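Local coordinates for putative uncharacterized protein (Ustilago maydis, PDB 4GNX), which binds single-stranded DNA as part of replication protein A, the eukaryotic single-strand binding complex, at residues E7-I18 / L91-F99; I18-I28 / L40-D48. All coordinates share one frame; numbering follows the deposited sequence.

Contact 1: residues E7-I18 / L91-F99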
loop_
_atom_site.group_PDB
_atom_site.type_symbol
_atom_site.label_atom_id
_atom_site.label_comp_id
_atom_site.label_asym_id
_atom_site.label_seq_id
_atom_site.Cartn_x
_atom_site.Cartn_y
_atom_site.Cartn_z
ATOM N N GLU C 7 13.117 -25.362 -11.452
ATOM C CA GLU C 7 12.462 -25.648 -10.183
ATOM C C GLU C 7 13.221 -26.640 -9.305
ATOM O O GLU C 7 12.947 -26.778 -8.114
ATOM C CB GLU C 7 11.059 -26.142 -10.451
ATOM C CG GLU C 7 10.101 -24.991 -10.494
ATOM C CD GLU C 7 9.930 -24.381 -9.117
ATOM O OE1 GLU C 7 9.476 -25.130 -8.207
ATOM O OE2 GLU C 7 10.255 -23.169 -8.944
ATOM N N GLY C 8 14.182 -27.315 -9.916
ATOM C CA GLY C 8 14.994 -28.279 -9.237
ATOM C C GLY C 8 16.166 -27.693 -8.499
ATOM O O GLY C 8 16.735 -28.366 -7.666
ATOM N N LEU C 9 16.522 -26.448 -8.781
ATOM C CA LEU C 9 17.719 -25.811 -8.217
ATOM C C LEU C 9 17.646 -25.425 -6.746
ATOM O O LEU C 9 16.609 -24.989 -6.248
ATOM C CB LEU C 9 18.046 -24.553 -9.000
ATOM C CG LEU C 9 18.164 -24.661 -10.524
ATOM C CD1 LEU C 9 18.111 -23.248 -11.128
ATOM C CD2 LEU C 9 19.406 -25.448 -10.938
ATOM N N SER C 10 18.777 -25.534 -6.065
ATOM C CA SER C 10 18.855 -25.291 -4.623
ATOM C C SER C 10 20.313 -25.068 -4.239
ATOM O O SER C 10 21.218 -25.467 -4.980
ATOM C CB SER C 10 18.332 -26.512 -3.847
ATOM O OG SER C 10 19.190 -27.631 -4.041
ATOM N N PRO C 11 20.552 -24.468 -3.065
ATOM C CA PRO C 11 21.933 -24.374 -2.567
ATOM C C PRO C 11 22.575 -25.746 -2.285
ATOM O O PRO C 11 23.805 -25.859 -2.280
ATOM C CB PRO C 11 21.793 -23.592 -1.255
ATOM C CG PRO C 11 20.388 -23.050 -1.234
ATOM C CD PRO C 11 19.563 -23.941 -2.100
ATOM N N TYR C 12 21.749 -26.779 -2.089
ATOM C CA TYR C 12 22.218 -28.106 -1.620
ATOM C C TYR C 12 22.864 -28.992 -2.696
ATOM O O TYR C 12 23.456 -30.023 -2.378
ATOM C CB TYR C 12 21.099 -28.869 -0.861
ATOM C CG TYR C 12 20.445 -28.017 0.199
ATOM C CD1 TYR C 12 20.973 -27.937 1.479
ATOM C CD2 TYR C 12 19.328 -27.239 -0.107
ATOM C CE1 TYR C 12 20.394 -27.126 2.441
ATOM C CE2 TYR C 12 18.734 -26.428 0.839
ATOM C CZ TYR C 12 19.271 -26.368 2.112
ATOM O OH TYR C 12 18.678 -25.544 3.043
ATOM N N GLN C 13 22.758 -28.578 -3.957
ATOM C CA GLN C 13 23.330 -29.320 -5.065
ATOM C C GLN C 13 24.163 -28.355 -5.887
ATOM O O GLN C 13 23.695 -27.263 -6.242
ATOM C CB GLN C 13 22.221 -29.960 -5.896
ATOM C CG GLN C 13 22.678 -30.641 -7.171
ATOM C CD GLN C 13 23.565 -31.847 -6.908
ATOM O OE1 GLN C 13 24.643 -31.972 -7.488
ATOM N NE2 GLN C 13 23.121 -32.738 -6.019
ATOM N N ASN C 14 25.399 -28.761 -6.173
ATOM C CA ASN C 14 26.359 -27.889 -6.847
ATOM C C ASN C 14 26.709 -28.293 -8.269
ATOM O O ASN C 14 27.112 -27.450 -9.068
ATOM C CB ASN C 14 27.624 -27.740 -6.009
ATOM C CG ASN C 14 27.369 -27.007 -4.707
ATOM O OD1 ASN C 14 26.406 -26.234 -4.594
ATOM N ND2 ASN C 14 28.223 -27.251 -3.707
ATOM N N ARG C 15 26.559 -29.577 -8.577
ATOM C CA ARG C 15 26.750 -30.068 -9.929
ATOM C C ARG C 15 25.433 -29.923 -10.694
ATOM O O ARG C 15 24.561 -30.784 -10.581
ATOM C CB ARG C 15 27.205 -31.533 -9.901
ATOM C CG ARG C 15 27.685 -32.059 -11.247
ATOM C CD ARG C 15 27.916 -33.561 -11.244
ATOM N NE ARG C 15 29.263 -33.932 -10.816
ATOM C CZ ARG C 15 30.346 -33.895 -11.599
ATOM N NH1 ARG C 15 30.261 -33.476 -12.863
ATOM N NH2 ARG C 15 31.527 -34.268 -11.119
ATOM N N TRP C 16 25.273 -28.837 -11.454
ATOM C CA TRP C 16 24.067 -28.666 -12.285
ATOM C C TRP C 16 24.268 -27.834 -13.518
ATOM O O TRP C 16 25.160 -26.975 -13.570
ATOM C CB TRP C 16 22.890 -28.117 -11.471
ATOM C CG TRP C 16 23.142 -26.743 -10.894
ATOM C CD1 TRP C 16 23.575 -26.427 -9.603
ATOM C CD2 TRP C 16 23.003 -25.448 -11.575
ATOM N NE1 TRP C 16 23.699 -25.065 -9.443
ATOM C CE2 TRP C 16 23.376 -24.421 -10.586
ATOM C CE3 TRP C 16 22.615 -25.051 -12.843
ATOM C CZ2 TRP C 16 23.359 -23.071 -10.892
ATOM C CZ3 TRP C 16 22.596 -23.687 -13.135
ATOM C CH2 TRP C 16 22.962 -22.722 -12.185
ATOM N N THR C 17 23.421 -28.098 -14.514
ATOM C CA THR C 17 23.301 -27.294 -15.733
ATOM C C THR C 17 21.826 -27.060 -16.081
ATOM O O THR C 17 21.014 -27.980 -16.004
ATOM C CB THR C 17 23.975 -27.997 -16.926
ATOM O OG1 THR C 17 25.399 -27.946 -16.774
ATOM C CG2 THR C 17 23.600 -27.333 -18.237
ATOM N N ILE C 18 21.478 -25.840 -16.469
ATOM C CA ILE C 18 20.108 -25.586 -16.905
ATOM C C ILE C 18 20.040 -25.187 -18.370
ATOM O O ILE C 18 20.978 -24.589 -18.898
ATOM C CB ILE C 18 19.373 -24.539 -16.026
ATOM C CG1 ILE C 18 20.086 -23.184 -16.054
ATOM C CG2 ILE C 18 19.174 -25.060 -14.603
ATOM C CD1 ILE C 18 19.349 -22.122 -15.261
ATOM N N LEU C 91 9.377 -12.013 -9.882
ATOM C CA LEU C 91 9.205 -13.453 -9.700
ATOM C C LEU C 91 8.893 -13.890 -8.257
ATOM O O LEU C 91 9.267 -13.213 -7.304
ATOM C CB LEU C 91 10.460 -14.174 -10.193
ATOM C CG LEU C 91 10.957 -13.871 -11.619
ATOM C CD1 LEU C 91 12.192 -14.694 -12.009
ATOM C CD2 LEU C 91 9.842 -14.051 -12.646
ATOM N N GLN C 92 8.213 -15.024 -8.100
ATOM C CA GLN C 92 7.901 -15.560 -6.750
ATOM C C GLN C 92 8.971 -16.500 -6.186
ATOM O O GLN C 92 8.910 -16.873 -5.027
ATOM C CB GLN C 92 6.559 -16.312 -6.738
ATOM C CG GLN C 92 5.347 -15.492 -7.119
ATOM C CD GLN C 92 4.919 -14.545 -6.025
ATOM O OE1 GLN C 92 5.702 -13.702 -5.578
ATOM N NE2 GLN C 92 3.663 -14.666 -5.595
ATOM N N ASN C 93 9.940 -16.890 -7.005
ATOM C CA ASN C 93 10.928 -17.883 -6.608
ATOM C C ASN C 93 11.643 -17.555 -5.317
ATOM O O ASN C 93 12.123 -16.456 -5.108
ATOM C CB ASN C 93 11.945 -18.102 -7.723
ATOM C CG ASN C 93 12.640 -19.449 -7.637
ATOM O OD1 ASN C 93 12.813 -20.040 -6.549
ATOM N ND2 ASN C 93 13.075 -19.943 -8.799
ATOM N N GLU C 94 11.688 -18.551 -4.453
ATOM C CA GLU C 94 12.490 -18.569 -3.235
ATOM C C GLU C 94 13.996 -18.367 -3.500
ATOM O O GLU C 94 14.701 -17.736 -2.708
ATOM C CB GLU C 94 12.261 -19.929 -2.587
ATOM C CG GLU C 94 12.836 -20.126 -1.200
ATOM C CD GLU C 94 12.910 -21.596 -0.818
ATOM O OE1 GLU C 94 12.968 -21.885 0.399
ATOM O OE2 GLU C 94 12.911 -22.458 -1.737
ATOM N N TYR C 95 14.498 -18.910 -4.606
ATOM C CA TYR C 95 15.912 -18.731 -4.937
ATOM C C TYR C 95 16.172 -17.808 -6.141
ATOM O O TYR C 95 15.251 -17.475 -6.896
ATOM C CB TYR C 95 16.581 -20.093 -5.152
ATOM C CG TYR C 95 16.452 -21.038 -3.969
ATOM C CD1 TYR C 95 16.858 -20.645 -2.700
ATOM C CD2 TYR C 95 15.937 -22.329 -4.128
ATOM C CE1 TYR C 95 16.741 -21.489 -1.622
ATOM C CE2 TYR C 95 15.821 -23.191 -3.056
ATOM C CZ TYR C 95 16.224 -22.765 -1.804
ATOM O OH TYR C 95 16.113 -23.616 -0.727
ATOM N N GLU C 96 17.424 -17.360 -6.264
ATOM C CA GLU C 96 17.955 -16.804 -7.514
ATOM C C GLU C 96 19.407 -17.236 -7.776
ATOM O O GLU C 96 20.039 -17.867 -6.916
ATOM C CB GLU C 96 17.750 -15.281 -7.644
ATOM C CG GLU C 96 18.139 -14.421 -6.456
ATOM C CD GLU C 96 17.421 -13.061 -6.434
ATOM O OE1 GLU C 96 18.025 -12.092 -5.913
ATOM O OE2 GLU C 96 16.249 -12.944 -6.901
ATOM N N ILE C 97 19.912 -16.929 -8.972
ATOM C CA ILE C 97 21.258 -17.326 -9.367
ATOM C C ILE C 97 22.212 -16.147 -9.442
ATOM O O ILE C 97 21.859 -15.090 -9.958
ATOM C CB ILE C 97 21.237 -17.980 -10.737
ATOM C CG1 ILE C 97 20.518 -19.328 -10.676
ATOM C CG2 ILE C 97 22.652 -18.107 -11.290
ATOM C CD1 ILE C 97 20.107 -19.839 -12.043
ATOM N N THR C 98 23.425 -16.328 -8.937
ATOM C CA THR C 98 24.470 -15.320 -9.117
ATOM C C THR C 98 25.618 -15.915 -9.924
ATOM O O THR C 98 26.144 -16.974 -9.592
ATOM C CB THR C 98 25.026 -14.768 -7.787
ATOM O OG1 THR C 98 23.981 -14.678 -6.819
ATOM C CG2 THR C 98 25.610 -13.388 -7.981
ATOM N N PHE C 99 25.993 -15.226 -10.993
ATOM C CA PHE C 99 27.096 -15.653 -11.814
ATOM C C PHE C 99 28.412 -15.396 -11.098
ATOM O O PHE C 99 28.724 -14.266 -10.707
ATOM C CB PHE C 99 27.089 -14.923 -13.149
ATOM C CG PHE C 99 25.848 -15.134 -13.954
ATOM C CD1 PHE C 99 25.193 -16.367 -13.958
ATOM C CD2 PHE C 99 25.353 -14.106 -14.757
ATOM C CE1 PHE C 99 24.048 -16.565 -14.723
ATOM C CE2 PHE C 99 24.211 -14.296 -15.523
ATOM C CZ PHE C 99 23.560 -15.529 -15.509
#
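Leu-9 and Ser-10 pass beside strand 95-99 without pairing with it as a strand, the backbones being closest at Ser-10 and Tyr-95, whose CA atoms lie 7.2 Å apart. Side chains therefore carry the contact, in two clusters. In the outer one, the Tyr-95 ring is reached by the type I turn from Ser-10 to Gln-13. Pro-11 lays its CD over one face in a CH-pi contact, 3.9 Å from the ring centroid and 25° off the normal, nearer the rim than the middle. On the opposite face the carboxylate carbon of Glu-94 stands toward the rim, so the ring has the proline on one side and its own neighbour in sequence on the other. The carbonyl oxygen of Leu-9 approaches CD2 of Tyr-95 obliquely at 3.5 Å. The Tyr-95 hydroxyl, in turn, lies close to the plane of the Tyr-12 ring, at its edge beside CE2.

The inner cluster gathers on CD1 of Ile-97. CG1 of Ile-97 stands beside the backbone N (chi1 -68°), and its extended chain carries CD1 between three apolar partners: CD1 of Ile-18, met tip to tip at 4.0 Å, CD1 of Leu-9, which crosses it at about a right angle, and CH2 of Trp-16 at 4.1 Å. Leu-9 also uses its other branch, laying CD2 over one face of the indole and thus joining Trp-16 to the isoleucines.

Just before the strand, Asn-93 makes an Asx turn, OD1 accepting from Tyr-95 N at 2.8 Å, while its ND2 bonds Glu-51 O. Strand 95-99 lies between strands 80-83 and 51-57 of the OB-fold sheet. Val-81 of the former touches both Trp-16 and Tyr-95, Ala-54 of the latter packs on Ile-97, and Ile-18 also touches Ile-76 of strand 73-77.

Contact 2: residues I18-I28 / L40-D48; sequences IKARVTSKSDI and LFSVNLLDD. With nucleotides of chain G.
Val-22 meets Val-43 and Leu-45 on one face of the antiparallel hairpin of strands 17-30 and 39-46. With CG1 of Val-22 anti to the backbone N (chi1 -180°), that methyl lies 3.8 Å from CG2 of Val-43, leaving its CG2 to touch CD2 of Leu-45. Ala-20 CB rests on Leu-45 CB, and the aliphatic part of Lys-25 passes obliquely over Val-43 before its NZ bonds Tyr-65 O and Leu-68 O.

At Thr-23 and Ser-24 the first strand bulges opposite Asn-44: Thr-23 N donates to Asn-44 O, and Asn-44 N to Ser-24 O at 2.8 Å. The Thr-23 and Leu-46 side chains cross at about a right angle, CG2 of Thr-23 lying 3.6 Å from CB of Leu-46. At Ser-26 the hydroxyl replaces the backbone carbonyl as acceptor: OG, between the backbone N and carbonyl carbon (chi1 73°), accepts from Ser-42 N at 2.8 Å and donates to Asp-27 O, while Ser-26 N bonds Ser-42 O nearly along the C=O axis.

CD2 of Leu-40 packs 3.8 Å from O4' of DT3 of chain G. The N and OG of the buried Ser-26 thus find their partners within the hairpin, and Leu-40 offers the DNA an apolar surface.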
loop_
_atom_site.group_PDB
_atom_site.type_symbol
_atom_site.label_atom_id
_atom_site.label_comp_id
_atom_site.label_asym_id
_atom_site.label_seq_id
_atom_site.Cartn_x
_atom_site.Cartn_y
_atom_site.Cartn_z
ATOM N N ILE C 18 21.478 -25.840 -16.469
ATOM C CA ILE C 18 20.108 -25.586 -16.905
ATOM C C ILE C 18 20.040 -25.187 -18.370
ATOM O O ILE C 18 20.978 -24.589 -18.898
ATOM C CB ILE C 18 19.373 -24.539 -16.026
ATOM C CG1 ILE C 18 20.086 -23.184 -16.054
ATOM C CG2 ILE C 18 19.174 -25.060 -14.603
ATOM C CD1 ILE C 18 19.349 -22.122 -15.261
ATOM N N LYS C 19 18.932 -25.531 -19.015
ATOM C CA LYS C 19 18.643 -25.074 -20.366
ATOM C C LYS C 19 17.459 -24.112 -20.291
ATOM O O LYS C 19 16.332 -24.523 -20.008
ATOM C CB LYS C 19 18.299 -26.271 -21.246
ATOM C CG LYS C 19 18.995 -26.284 -22.604
ATOM C CD LYS C 19 18.045 -25.955 -23.749
ATOM C CE LYS C 19 17.374 -27.191 -24.347
ATOM N NZ LYS C 19 17.837 -27.541 -25.727
ATOM N N ALA C 20 17.711 -22.824 -20.518
ATOM C CA ALA C 20 16.676 -21.801 -20.313
ATOM C C ALA C 20 16.715 -20.673 -21.348
ATOM O O ALA C 20 17.793 -20.360 -21.883
ATOM C CB ALA C 20 16.810 -21.225 -18.918
ATOM N N ARG C 21 15.564 -20.053 -21.638
ATOM C CA ARG C 21 15.611 -18.856 -22.484
ATOM C C ARG C 21 15.498 -17.577 -21.691
ATOM O O ARG C 21 14.750 -17.508 -20.724
ATOM C CB ARG C 21 14.652 -18.887 -23.687
ATOM C CG ARG C 21 13.225 -18.452 -23.434
ATOM C CD ARG C 21 12.548 -17.875 -24.678
ATOM N NE ARG C 21 12.946 -18.463 -25.964
ATOM C CZ ARG C 21 12.629 -19.687 -26.379
ATOM N NH1 ARG C 21 11.929 -20.507 -25.601
ATOM N NH2 ARG C 21 13.033 -20.104 -27.575
ATOM N N VAL C 22 16.272 -16.580 -22.100
ATOM C CA VAL C 22 16.254 -15.270 -21.471
ATOM C C VAL C 22 14.982 -14.561 -21.881
ATOM O O VAL C 22 14.780 -14.283 -23.049
ATOM C CB VAL C 22 17.438 -14.394 -21.905
ATOM C CG1 VAL C 22 17.349 -13.052 -21.203
ATOM C CG2 VAL C 22 18.768 -15.073 -21.602
ATOM N N THR C 23 14.119 -14.281 -20.912
ATOM C CA THR C 23 12.888 -13.572 -21.195
ATOM C C THR C 23 13.057 -12.071 -21.051
ATOM O O THR C 23 12.376 -11.322 -21.741
ATOM C CB THR C 23 11.776 -14.004 -20.268
ATOM O OG1 THR C 23 12.182 -13.728 -18.930
ATOM C CG2 THR C 23 11.510 -15.479 -20.441
ATOM N N SER C 24 13.937 -11.624 -20.150
ATOM C CA SER C 24 14.243 -10.194 -20.036
ATOM C C SER C 24 15.599 -9.954 -19.422
ATOM O O SER C 24 16.127 -10.790 -18.690
ATOM C CB SER C 24 13.212 -9.478 -19.183
ATOM O OG SER C 24 13.433 -9.797 -17.824
ATOM N N LYS C 25 16.133 -8.777 -19.687
ATOM C CA LYS C 25 17.487 -8.435 -19.312
ATOM C C LYS C 25 17.511 -6.993 -18.844
ATOM O O LYS C 25 16.916 -6.117 -19.458
ATOM C CB LYS C 25 18.411 -8.624 -20.524
ATOM C CG LYS C 25 19.879 -8.252 -20.310
ATOM C CD LYS C 25 20.819 -8.936 -21.313
ATOM C CE LYS C 25 21.225 -8.025 -22.465
ATOM N NZ LYS C 25 22.558 -8.352 -23.047
ATOM N N SER C 26 18.189 -6.740 -17.743
ATOM C CA SER C 26 18.246 -5.398 -17.206
ATOM C C SER C 26 19.276 -4.612 -17.991
ATOM O O SER C 26 20.107 -5.195 -18.683
ATOM C CB SER C 26 18.698 -5.461 -15.764
ATOM O OG SER C 26 20.077 -5.761 -15.732
ATOM N N ASP C 27 19.228 -3.288 -17.877
ATOM C CA ASP C 27 20.385 -2.469 -18.213
ATOM C C ASP C 27 21.529 -2.755 -17.239
ATOM O O ASP C 27 21.388 -3.534 -16.282
ATOM C CB ASP C 27 20.021 -0.986 -18.196
ATOM C CG ASP C 27 19.110 -0.598 -19.350
ATOM O OD1 ASP C 27 18.842 -1.487 -20.190
ATOM O OD2 ASP C 27 18.662 0.579 -19.425
ATOM N N ILE C 28 22.673 -2.141 -17.495
ATOM C CA ILE C 28 23.780 -2.252 -16.571
ATOM C C ILE C 28 23.630 -1.172 -15.504
ATOM O O ILE C 28 23.527 0.017 -15.809
ATOM C CB ILE C 28 25.121 -2.191 -17.307
ATOM C CG1 ILE C 28 25.288 -3.463 -18.140
ATOM C CG2 ILE C 28 26.265 -2.032 -16.326
ATOM C CD1 ILE C 28 26.350 -3.374 -19.216
ATOM N N LEU C 40 26.403 -4.088 -12.086
ATOM C CA LEU C 40 25.677 -5.338 -12.158
ATOM C C LEU C 40 24.601 -5.327 -13.228
ATOM O O LEU C 40 24.252 -4.284 -13.781
ATOM C CB LEU C 40 25.028 -5.647 -10.818
ATOM C CG LEU C 40 23.837 -4.789 -10.398
ATOM C CD1 LEU C 40 22.527 -5.346 -10.929
ATOM C CD2 LEU C 40 23.792 -4.722 -8.881
ATOM N N PHE C 41 24.073 -6.502 -13.512
ATOM C CA PHE C 41 22.944 -6.599 -14.399
ATOM C C PHE C 41 22.237 -7.880 -14.037
ATOM O O PHE C 41 22.753 -8.697 -13.266
ATOM C CB PHE C 41 23.388 -6.637 -15.863
ATOM C CG PHE C 41 23.736 -8.008 -16.343
ATOM C CD1 PHE C 41 22.893 -8.686 -17.220
ATOM C CD2 PHE C 41 24.889 -8.652 -15.895
ATOM C CE1 PHE C 41 23.205 -9.974 -17.653
ATOM C CE2 PHE C 41 25.206 -9.931 -16.340
ATOM C CZ PHE C 41 24.365 -10.594 -17.215
ATOM N N SER C 42 21.062 -8.066 -14.599
ATOM C CA SER C 42 20.344 -9.274 -14.337
ATOM C C SER C 42 19.501 -9.679 -15.505
ATOM O O SER C 42 19.155 -8.890 -16.372
ATOM C CB SER C 42 19.458 -9.116 -13.111
ATOM O OG SER C 42 18.410 -8.213 -13.389
ATOM N N VAL C 43 19.147 -10.944 -15.484
ATOM C CA VAL C 43 18.426 -11.567 -16.551
ATOM C C VAL C 43 17.352 -12.435 -15.915
ATOM O O VAL C 43 17.552 -12.979 -14.813
ATOM C CB VAL C 43 19.419 -12.427 -17.346
ATOM C CG1 VAL C 43 18.918 -13.853 -17.538
ATOM C CG2 VAL C 43 19.788 -11.750 -18.658
ATOM N N ASN C 44 16.209 -12.546 -16.575
ATOM C CA ASN C 44 15.207 -13.492 -16.129
ATOM C C ASN C 44 15.227 -14.689 -17.056
ATOM O O ASN C 44 15.465 -14.547 -18.263
ATOM C CB ASN C 44 13.814 -12.854 -16.031
ATOM C CG ASN C 44 13.623 -12.027 -14.759
ATOM O OD1 ASN C 44 14.556 -11.814 -13.984
ATOM N ND2 ASN C 44 12.402 -11.548 -14.542
ATOM N N LEU C 45 14.996 -15.870 -16.486
ATOM C CA LEU C 45 15.119 -17.137 -17.218
ATOM C C LEU C 45 13.890 -18.019 -17.050
ATOM O O LEU C 45 13.300 -18.073 -15.969
ATOM C CB LEU C 45 16.347 -17.900 -16.732
ATOM C CG LEU C 45 17.673 -17.172 -16.839
ATOM C CD1 LEU C 45 18.688 -17.890 -15.991
ATOM C CD2 LEU C 45 18.112 -17.145 -18.288
ATOM N N LEU C 46 13.546 -18.730 -18.117
ATOM C CA LEU C 46 12.332 -19.526 -18.175
ATOM C C LEU C 46 12.559 -20.914 -18.777
ATOM O O LEU C 46 13.283 -21.063 -19.769
ATOM C CB LEU C 46 11.295 -18.794 -19.031
ATOM C CG LEU C 46 10.083 -19.610 -19.493
ATOM C CD1 LEU C 46 9.035 -19.686 -18.381
ATOM C CD2 LEU C 46 9.509 -19.035 -20.781
ATOM N N ASP C 47 11.928 -21.921 -18.176
ATOM C CA ASP C 47 11.784 -23.224 -18.816
ATOM C C ASP C 47 10.442 -23.883 -18.462
ATOM O O ASP C 47 9.574 -23.248 -17.846
ATOM C CB ASP C 47 12.999 -24.142 -18.538
ATOM C CG ASP C 47 13.091 -24.622 -17.082
ATOM O OD1 ASP C 47 12.116 -24.512 -16.313
ATOM O OD2 ASP C 47 14.162 -25.135 -16.704
ATOM N N ASP C 48 10.285 -25.146 -18.869
ATOM C CA ASP C 48 9.111 -25.976 -18.556
ATOM C C ASP C 48 8.739 -25.942 -17.084
ATOM O O ASP C 48 7.559 -25.925 -16.745
ATOM C CB ASP C 48 9.368 -27.436 -18.923
ATOM C CG ASP C 48 10.413 -27.596 -20.017
ATOM O OD1 ASP C 48 11.345 -26.752 -20.102
ATOM O OD2 ASP C 48 10.306 -28.585 -20.784
ATOM P P DT G 3 24.145 -2.932 -2.311
ATOM O OP1 DT G 3 24.668 -1.664 -1.741
ATOM O OP2 DT G 3 23.150 -3.727 -1.555
ATOM O "O5'" DT G 3 23.531 -2.591 -3.739
ATOM C "C5'" DT G 3 24.051 -1.479 -4.489
ATOM C "C4'" DT G 3 23.059 -1.062 -5.545
ATOM O "O4'" DT G 3 22.639 -2.233 -6.280
ATOM C "C3'" DT G 3 21.781 -0.416 -5.006
ATOM O "O3'" DT G 3 21.479 0.729 -5.810
ATOM C "C2'" DT G 3 20.735 -1.506 -5.163
ATOM C "C1'" DT G 3 21.231 -2.223 -6.399
ATOM N N1 DT G 3 20.778 -3.619 -6.548
ATOM C C2 DT G 3 19.807 -3.881 -7.490
ATOM O O2 DT G 3 19.296 -3.013 -8.180
ATOM N N3 DT G 3 19.443 -5.202 -7.582
ATOM C C4 DT G 3 19.950 -6.263 -6.853
ATOM O O4 DT G 3 19.531 -7.399 -7.056
ATOM C C5 DT G 3 20.976 -5.915 -5.888
ATOM C C7 DT G 3 21.586 -6.994 -5.051
ATOM C C6 DT G 3 21.333 -4.628 -5.789
#

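Contacts 1 and 2 lie about 13 Å apart, centre to centre, within the N-terminal OB fold. Ile-18 belongs to both, placed where the segment leading in from Leu-9 runs into strand 17-30. In sequence, both segments of contact 2 fall between Ile-18 and Leu-91, so contact 1 brackets the hairpin, and strand 51-57 separates strands 39-46 and 95-99 in their common sheet. The two also touch directly: Phe-99 CE2 packs 4.1 Å from Phe-41 CZ, and Leu-91 CG lies near Asn-44 ND2. The hairpin supplies paired strands, with Leu-40 packing on the DNA; contact 1, whose nearest atom is about 4 Å from the nucleic acid, packs the N-terminal segment against a later strand of the same domain.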